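Local coordinates for protein monooxygenase (Agrobacterium tumefaciens, PDB 2I7G) that probably acts as a flavin-dependent monooxygenase of the bacterial luciferase-like family, built on a TIM barrel, at residues 193-205 / 209-221. Residues are numbered along the deposited sequence; the frame is centred on the assembly and turned at random. Where two conformers were deposited one is given.
Sequences RLPVWIAVGGTPQ and RAGAMGLPVALAI. With SO4 (sulfate ion), chain E.
Pro216 lies against one face of the Trp197 indole, its CB 3.4 Å from the centroid of the six-membered ring and almost on the ring normal, a CH-pi contact in which the two side chains cross at about a right angle. At the indole edge, in the ring plane, Val217 O lies 3.3 Å from Trp197 CZ3. With CG of Trp197 anti to its own carbonyl carbon (chi1 -74°), the broad ring swings over the neighbouring segment, where a compact, rigid proline, presenting its CB hydrogens, suits its face. The second flat group, the guanidinium of Arg209, has CG of selenomethionine Met213 over its centre, one helical turn further on. Between strands 196-200 and 217-220 four hydrogen bonds alternate in the parallel pattern: Ile198 N to Pro216 O, Ala218 N to Ile198 O (2.8 Å), Val200 N to Ala218 O, and Ala220 N to Val200 O; all are close to straight, and Ala220 N also meets the Val200 carbonyl nearly end-on. Small Ala199 and Ala218 share one face of the sheet; branched Ile198, Val200, Val217 and Leu219 fill the other, where helix 204-212 contributes Ala210, helix 150-166 reaches Ile198, and helix 230-242 packs on Val217 and Leu219. There Ile198 CG1 meets Leu215 CD1 at 3.9 Å, Ile198 CB rests on Ala210 CB at 4.2 Å, and Val200 CG2 packs on Leu219 CD1. Past the strand end Gly201 N donates to O2 of a sulfate, probably from the crystallisation liquor, which Ser206 OG also binds. Gly202, with positive phi, turns the chain toward Thr203, the helix N-cap, and Gly214 closes the helix in a Schellman motif. Strand, helix and parallel strand thus form one beta-alpha-beta unit of the TIM barrel characteristic of luciferase-like monooxygenases.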
ATOM      1  N   ARG B 193     -16.867   5.866  -9.783  0.50 32.31           N
ATOM      2  CA  ARG B 193     -16.707   4.444 -10.035  0.50 31.90           C
ATOM      3  C   ARG B 193     -15.221   4.201 -10.274  0.50 30.73           C
ATOM      4  O   ARG B 193     -14.682   4.602 -11.306  0.50 31.06           O
ATOM      5  CB  ARG B 193     -17.508   4.038 -11.279  0.50 32.86           C
ATOM      6  CG  ARG B 193     -18.206   2.679 -11.188  0.50 35.06           C
ATOM      7  CD  ARG B 193     -19.430   2.760 -10.268  0.50 39.67           C
ATOM      8  NE  ARG B 193     -20.511   1.827 -10.607  0.50 42.83           N
ATOM      9  CZ  ARG B 193     -21.471   2.065 -11.504  0.50 45.19           C
ATOM     10  NH1 ARG B 193     -21.499   3.206 -12.190  0.50 45.94           N
ATOM     11  NH2 ARG B 193     -22.413   1.152 -11.726  0.50 46.38           N
ATOM     12  N   LEU B 194     -14.562   3.556  -9.319  0.50 29.34           N
ATOM     13  CA  LEU B 194     -13.142   3.226  -9.476  0.50 28.29           C
ATOM     14  C   LEU B 194     -12.997   2.381 -10.755  0.50 27.38           C
ATOM     15  O   LEU B 194     -13.579   1.295 -10.826  0.50 27.18           O
ATOM     16  CB  LEU B 194     -12.664   2.437  -8.251  0.50 28.05           C
ATOM     17  CG  LEU B 194     -11.166   2.216  -7.968  0.50 28.42           C
ATOM     18  CD1 LEU B 194     -10.438   3.522  -7.664  0.50 29.22           C
ATOM     19  CD2 LEU B 194     -10.970   1.242  -6.810  0.50 28.24           C
ATOM     20  N   PRO B 195     -12.254   2.870 -11.774  1.00 27.01           N
ATOM     21  CA  PRO B 195     -12.142   2.037 -12.984  1.00 26.53           C
ATOM     22  C   PRO B 195     -11.509   0.664 -12.702  1.00 25.79           C
ATOM     23  O   PRO B 195     -10.519   0.541 -11.925  1.00 26.10           O
ATOM     24  CB  PRO B 195     -11.305   2.890 -13.953  1.00 26.80           C
ATOM     25  CG  PRO B 195     -11.357   4.299 -13.354  1.00 28.39           C
ATOM     26  CD  PRO B 195     -11.475   4.121 -11.897  1.00 28.09           C
ATOM     27  N   VAL B 196     -12.153  -0.361 -13.261  1.00 23.61           N
ATOM     28  CA  VAL B 196     -11.632  -1.715 -13.221  1.00 23.79           C
ATOM     29  C   VAL B 196     -11.553  -2.212 -14.674  1.00 23.07           C
ATOM     30  O   VAL B 196     -12.574  -2.242 -15.381  1.00 24.07           O
ATOM     31  CB  VAL B 196     -12.511  -2.643 -12.377  1.00 23.98           C
ATOM     32  CG1 VAL B 196     -12.007  -4.098 -12.491  1.00 25.04           C
ATOM     33  CG2 VAL B 196     -12.493  -2.161 -10.903  1.00 21.46           C
ATOM     34  N   TRP B 197     -10.338  -2.506 -15.104  1.00 22.56           N
ATOM     35  CA  TRP B 197     -10.065  -3.084 -16.428  1.00 23.25           C
ATOM     36  C   TRP B 197      -9.761  -4.561 -16.264  1.00 22.75           C
ATOM     37  O   TRP B 197      -9.209  -4.973 -15.253  1.00 24.39           O
ATOM     38  CB  TRP B 197      -8.804  -2.436 -17.050  1.00 23.38           C
ATOM     39  CG  TRP B 197      -9.023  -1.037 -17.537  1.00 24.24           C
ATOM     40  CD1 TRP B 197      -9.269   0.085 -16.770  1.00 25.02           C
ATOM     41  CD2 TRP B 197      -8.977  -0.598 -18.893  1.00 21.77           C
ATOM     42  NE1 TRP B 197      -9.400   1.183 -17.591  1.00 25.40           N
ATOM     43  CE2 TRP B 197      -9.216   0.791 -18.892  1.00 24.47           C
ATOM     44  CE3 TRP B 197      -8.788  -1.255 -20.126  1.00 23.90           C
ATOM     45  CZ2 TRP B 197      -9.276   1.545 -20.072  1.00 26.05           C
ATOM     46  CZ3 TRP B 197      -8.835  -0.497 -21.301  1.00 24.67           C
ATOM     47  CH2 TRP B 197      -9.072   0.891 -21.257  1.00 24.82           C
ATOM     48  N   ILE B 198     -10.072  -5.352 -17.289  1.00 22.14           N
ATOM     49  CA  ILE B 198      -9.745  -6.751 -17.310  1.00 22.33           C
ATOM     50  C   ILE B 198      -8.600  -6.963 -18.325  1.00 22.98           C
ATOM     51  O   ILE B 198      -8.745  -6.669 -19.527  1.00 23.43           O
ATOM     52  CB  ILE B 198     -10.977  -7.613 -17.686  1.00 23.17           C
ATOM     53  CG1 ILE B 198     -12.123  -7.383 -16.702  1.00 23.12           C
ATOM     54  CG2 ILE B 198     -10.592  -9.105 -17.777  1.00 24.76           C
ATOM     55  CD1 ILE B 198     -11.776  -7.520 -15.245  1.00 23.13           C
ATOM     56  N   ALA B 199      -7.482  -7.485 -17.845  1.00 22.97           N
ATOM     57  CA  ALA B 199      -6.365  -7.869 -18.730  1.00 23.13           C
ATOM     58  C   ALA B 199      -6.629  -9.243 -19.321  1.00 24.93           C
ATOM     59  O   ALA B 199      -6.988 -10.190 -18.604  1.00 24.39           O
ATOM     60  CB  ALA B 199      -5.028  -7.861 -17.954  1.00 25.25           C
ATOM     61  N   VAL B 200      -6.451  -9.353 -20.629  1.00 25.94           N
ATOM     62  CA  VAL B 200      -6.696 -10.607 -21.338  1.00 29.97           C
ATOM     63  C   VAL B 200      -5.465 -10.915 -22.213  1.00 31.67           C
ATOM     64  O   VAL B 200      -4.789  -9.988 -22.690  1.00 32.18           O
ATOM     65  CB  VAL B 200      -8.008 -10.530 -22.148  1.00 29.66           C
ATOM     66  CG1 VAL B 200      -9.192 -10.280 -21.216  1.00 29.59           C
ATOM     67  CG2 VAL B 200      -7.968  -9.414 -23.235  1.00 30.04           C
ATOM     68  N   GLY B 201      -5.178 -12.201 -22.406  1.00 35.10           N
ATOM     69  CA  GLY B 201      -4.024 -12.620 -23.212  1.00 38.87           C
ATOM     70  C   GLY B 201      -4.365 -13.154 -24.595  1.00 41.63           C
ATOM     71  O   GLY B 201      -3.465 -13.481 -25.388  1.00 43.51           O
ATOM     72  N   GLY B 202      -5.637 -13.243 -24.936  1.00 42.74           N
ATOM     73  CA  GLY B 202      -5.936 -13.724 -26.280  1.00 44.71           C
ATOM     74  C   GLY B 202      -6.598 -15.078 -26.331  1.00 45.19           C
ATOM     75  O   GLY B 202      -6.470 -15.813 -27.324  1.00 46.89           O
ATOM     76  N   THR B 203      -7.308 -15.393 -25.259  1.00 45.21           N
ATOM     77  CA  THR B 203      -8.158 -16.570 -25.170  1.00 45.11           C
ATOM     78  C   THR B 203      -9.582 -16.027 -25.273  1.00 43.52           C
ATOM     79  O   THR B 203      -9.965 -15.136 -24.502  1.00 43.77           O
ATOM     80  CB  THR B 203      -7.895 -17.386 -23.841  1.00 45.53           C
ATOM     81  OG1 THR B 203      -8.895 -17.113 -22.843  1.00 47.07           O
ATOM     82  CG2 THR B 203      -6.509 -17.069 -23.279  1.00 45.07           C
ATOM     83  N   PRO B 204     -10.357 -16.524 -26.256  1.00 42.39           N
ATOM     84  CA  PRO B 204     -11.699 -16.016 -26.529  1.00 40.41           C
ATOM     85  C   PRO B 204     -12.586 -15.894 -25.276  1.00 38.32           C
ATOM     86  O   PRO B 204     -13.310 -14.915 -25.120  1.00 36.53           O
ATOM     87  CB  PRO B 204     -12.257 -17.055 -27.525  1.00 41.33           C
ATOM     88  CG  PRO B 204     -11.017 -17.466 -28.295  1.00 42.27           C
ATOM     89  CD  PRO B 204      -9.995 -17.613 -27.190  1.00 42.57           C
ATOM     90  N   GLN B 205     -12.496 -16.873 -24.389  1.00 37.07           N
ATOM     91  CA  GLN B 205     -13.371 -16.967 -23.235  1.00 36.56           C
ATOM     92  C   GLN B 205     -13.235 -15.734 -22.327  1.00 34.72           C
ATOM     93  O   GLN B 205     -14.232 -15.121 -21.933  1.00 33.25           O
ATOM     94  CB  GLN B 205     -13.057 -18.255 -22.479  1.00 37.11           C
ATOM     95  CG  GLN B 205     -13.831 -18.471 -21.206  1.00 41.13           C
ATOM     96  CD  GLN B 205     -13.423 -19.766 -20.529  1.00 47.13           C
ATOM     97  OE1 GLN B 205     -13.023 -20.736 -21.196  1.00 48.52           O
ATOM     98  NE2 GLN B 205     -13.506 -19.790 -19.201  1.00 49.05           N
ATOM     99  N   ARG B 209     -16.110 -12.805 -21.898  1.00 26.25           N
ATOM    100  CA  ARG B 209     -16.668 -12.570 -20.583  1.00 27.27           C
ATOM    101  C   ARG B 209     -16.598 -11.073 -20.217  1.00 26.28           C
ATOM    102  O   ARG B 209     -17.601 -10.504 -19.766  1.00 26.89           O
ATOM    103  CB  ARG B 209     -15.963 -13.446 -19.538  1.00 28.11           C
ATOM    104  CG  ARG B 209     -16.639 -13.467 -18.161  1.00 31.85           C
ATOM    105  CD  ARG B 209     -18.152 -13.681 -18.232  1.00 35.49           C
ATOM    106  NE  ARG B 209     -18.782 -13.347 -16.947  1.00 40.06           N
ATOM    107  CZ  ARG B 209     -20.091 -13.173 -16.764  1.00 41.72           C
ATOM    108  NH1 ARG B 209     -20.554 -12.863 -15.552  1.00 43.54           N
ATOM    109  NH2 ARG B 209     -20.937 -13.277 -17.787  1.00 42.10           N
ATOM    110  N   ALA B 210     -15.443 -10.446 -20.437  1.00 25.81           N
ATOM    111  CA  ALA B 210     -15.277  -9.005 -20.189  1.00 24.76           C
ATOM    112  C   ALA B 210     -16.338  -8.169 -20.959  1.00 24.63           C
ATOM    113  O   ALA B 210     -16.915  -7.229 -20.418  1.00 25.03           O
ATOM    114  CB  ALA B 210     -13.884  -8.589 -20.615  1.00 25.19           C
ATOM    115  N   GLY B 211     -16.546  -8.494 -22.224  1.00 24.10           N
ATOM    116  CA  GLY B 211     -17.546  -7.799 -23.060  1.00 24.49           C
ATOM    117  C   GLY B 211     -18.973  -7.969 -22.544  1.00 25.89           C
ATOM    118  O   GLY B 211     -19.720  -7.002 -22.452  1.00 25.10           O
ATOM    119  N   ALA B 212     -19.337  -9.213 -22.231  1.00 26.98           N
ATOM    120  CA  ALA B 212     -20.662  -9.549 -21.675  1.00 28.18           C
ATOM    121  C   ALA B 212     -20.940  -8.805 -20.351  1.00 28.62           C
ATOM    122  O   ALA B 212     -22.093  -8.501 -20.032  1.00 29.31           O
ATOM    123  CB  ALA B 212     -20.778 -11.038 -21.485  1.00 27.54           C
HETATM  124  N   MSE B 213     -19.883  -8.528 -19.591  1.00 29.61           N
HETATM  125  CA  MSE B 213     -19.957  -7.787 -18.337  1.00 31.18           C
HETATM  126  C   MSE B 213     -19.771  -6.281 -18.514  1.00 29.82           C
HETATM  127  O   MSE B 213     -19.864  -5.525 -17.545  1.00 29.03           O
HETATM  128  CB  MSE B 213     -18.893  -8.303 -17.385  1.00 29.75           C
HETATM  129  CG  MSE B 213     -19.153  -9.713 -16.883  1.00 33.93           C
HETATM  130 SE   MSE B 213     -17.711 -10.302 -15.707  0.62 37.49          SE
HETATM  131  CE  MSE B 213     -16.156  -9.831 -16.748  1.00 43.55           C
ATOM    132  N   GLY B 214     -19.485  -5.869 -19.742  1.00 29.28           N
ATOM    133  CA  GLY B 214     -19.396  -4.465 -20.086  1.00 29.31           C
ATOM    134  C   GLY B 214     -18.211  -3.775 -19.420  1.00 28.74           C
ATOM    135  O   GLY B 214     -18.307  -2.594 -19.106  1.00 30.65           O
ATOM    136  N   LEU B 215     -17.103  -4.498 -19.197  1.00 26.56           N
ATOM    137  CA  LEU B 215     -15.896  -3.929 -18.577  1.00 25.06           C
ATOM    138  C   LEU B 215     -14.837  -3.620 -19.652  1.00 23.14           C
ATOM    139  O   LEU B 215     -14.787  -4.329 -20.656  1.00 22.70           O
ATOM    140  CB  LEU B 215     -15.298  -4.925 -17.591  1.00 25.33           C
ATOM    141  CG  LEU B 215     -16.239  -5.191 -16.393  1.00 26.52           C
ATOM    142  CD1 LEU B 215     -15.700  -6.352 -15.620  1.00 28.98           C
ATOM    143  CD2 LEU B 215     -16.247  -3.955 -15.531  1.00 29.40           C
ATOM    144  N   PRO B 216     -14.049  -2.546 -19.482  1.00 22.40           N
ATOM    145  CA  PRO B 216     -12.953  -2.260 -20.426  1.00 22.76           C
ATOM    146  C   PRO B 216     -11.935  -3.411 -20.390  1.00 22.66           C
ATOM    147  O   PRO B 216     -11.787  -4.083 -19.358  1.00 23.01           O
ATOM    148  CB  PRO B 216     -12.261  -0.999 -19.854  1.00 24.06           C
ATOM    149  CG  PRO B 216     -13.133  -0.509 -18.736  1.00 24.52           C
ATOM    150  CD  PRO B 216     -14.149  -1.545 -18.397  1.00 23.44           C
ATOM    151  N   VAL B 217     -11.294  -3.655 -21.525  1.00 21.69           N
ATOM    152  CA  VAL B 217     -10.376  -4.780 -21.664  1.00 22.63           C
ATOM    153  C   VAL B 217      -9.015  -4.302 -22.150  1.00 22.49           C
ATOM    154  O   VAL B 217      -8.911  -3.374 -22.986  1.00 23.33           O
ATOM    155  CB  VAL B 217     -10.906  -5.905 -22.590  1.00 21.67           C
ATOM    156  CG1 VAL B 217     -12.114  -6.583 -21.940  1.00 26.91           C
ATOM    157  CG2 VAL B 217     -11.284  -5.369 -23.999  1.00 20.80           C
ATOM    158  N   ALA B 218      -7.967  -4.932 -21.633  1.00 22.70           N
ATOM    159  CA  ALA B 218      -6.588  -4.617 -22.082  1.00 22.64           C
ATOM    160  C   ALA B 218      -5.991  -5.911 -22.618  1.00 23.26           C
ATOM    161  O   ALA B 218      -5.822  -6.867 -21.859  1.00 25.42           O
ATOM    162  CB  ALA B 218      -5.751  -4.083 -20.904  1.00 22.19           C
ATOM    163  N   LEU B 219      -5.681  -5.928 -23.905  1.00 22.41           N
ATOM    164  CA  LEU B 219      -5.148  -7.094 -24.573  1.00 23.78           C
ATOM    165  C   LEU B 219      -3.607  -7.081 -24.646  1.00 23.64           C
ATOM    166  O   LEU B 219      -3.006  -6.155 -25.209  1.00 23.10           O
ATOM    167  CB  LEU B 219      -5.688  -7.098 -25.996  1.00 24.27           C
ATOM    168  CG  LEU B 219      -5.306  -8.287 -26.854  1.00 26.51           C
ATOM    169  CD1 LEU B 219      -5.696  -9.671 -26.231  1.00 27.59           C
ATOM    170  CD2 LEU B 219      -6.030  -8.067 -28.193  1.00 28.45           C
ATOM    171  N   ALA B 220      -2.978  -8.125 -24.123  1.00 25.45           N
ATOM    172  CA  ALA B 220      -1.511  -8.296 -24.293  1.00 26.35           C
ATOM    173  C   ALA B 220      -1.187  -8.807 -25.713  1.00 27.47           C
ATOM    174  O   ALA B 220      -1.723  -9.831 -26.159  1.00 27.68           O
ATOM    175  CB  ALA B 220      -0.957  -9.236 -23.220  1.00 28.00           C
ATOM    176  N   ILE B 221      -0.350  -8.067 -26.444  1.00 26.64           N
ATOM    177  CA  ILE B 221       0.029  -8.445 -27.822  1.00 28.59           C
ATOM    178  C   ILE B 221       1.379  -9.150 -27.753  1.00 30.85           C
ATOM    179  O   ILE B 221       2.431  -8.508 -27.635  1.00 31.96           O
ATOM    180  CB  ILE B 221       0.142  -7.228 -28.785  1.00 28.41           C
ATOM    181  CG1 ILE B 221      -1.131  -6.351 -28.761  1.00 28.91           C
ATOM    182  CG2 ILE B 221       0.533  -7.688 -30.246  1.00 27.56           C
ATOM    183  CD1 ILE B 221      -2.407  -7.097 -29.073  1.00 29.46           C
TER
HETATM  184  S   SO4 E 701      -6.301 -14.935 -20.157  1.00 52.82           S
HETATM  185  O1  SO4 E 701      -5.889 -14.421 -18.855  1.00 53.69           O
HETATM  186  O2  SO4 E 701      -6.852 -13.895 -21.013  1.00 54.43           O
HETATM  187  O3  SO4 E 701      -5.141 -15.544 -20.818  1.00 54.62           O
HETATM  188  O4  SO4 E 701      -7.336 -15.941 -19.892  1.00 52.38           O
HETATM  189  O   HOH W   1      -1.256 -12.491 -25.541  1.00 45.48           O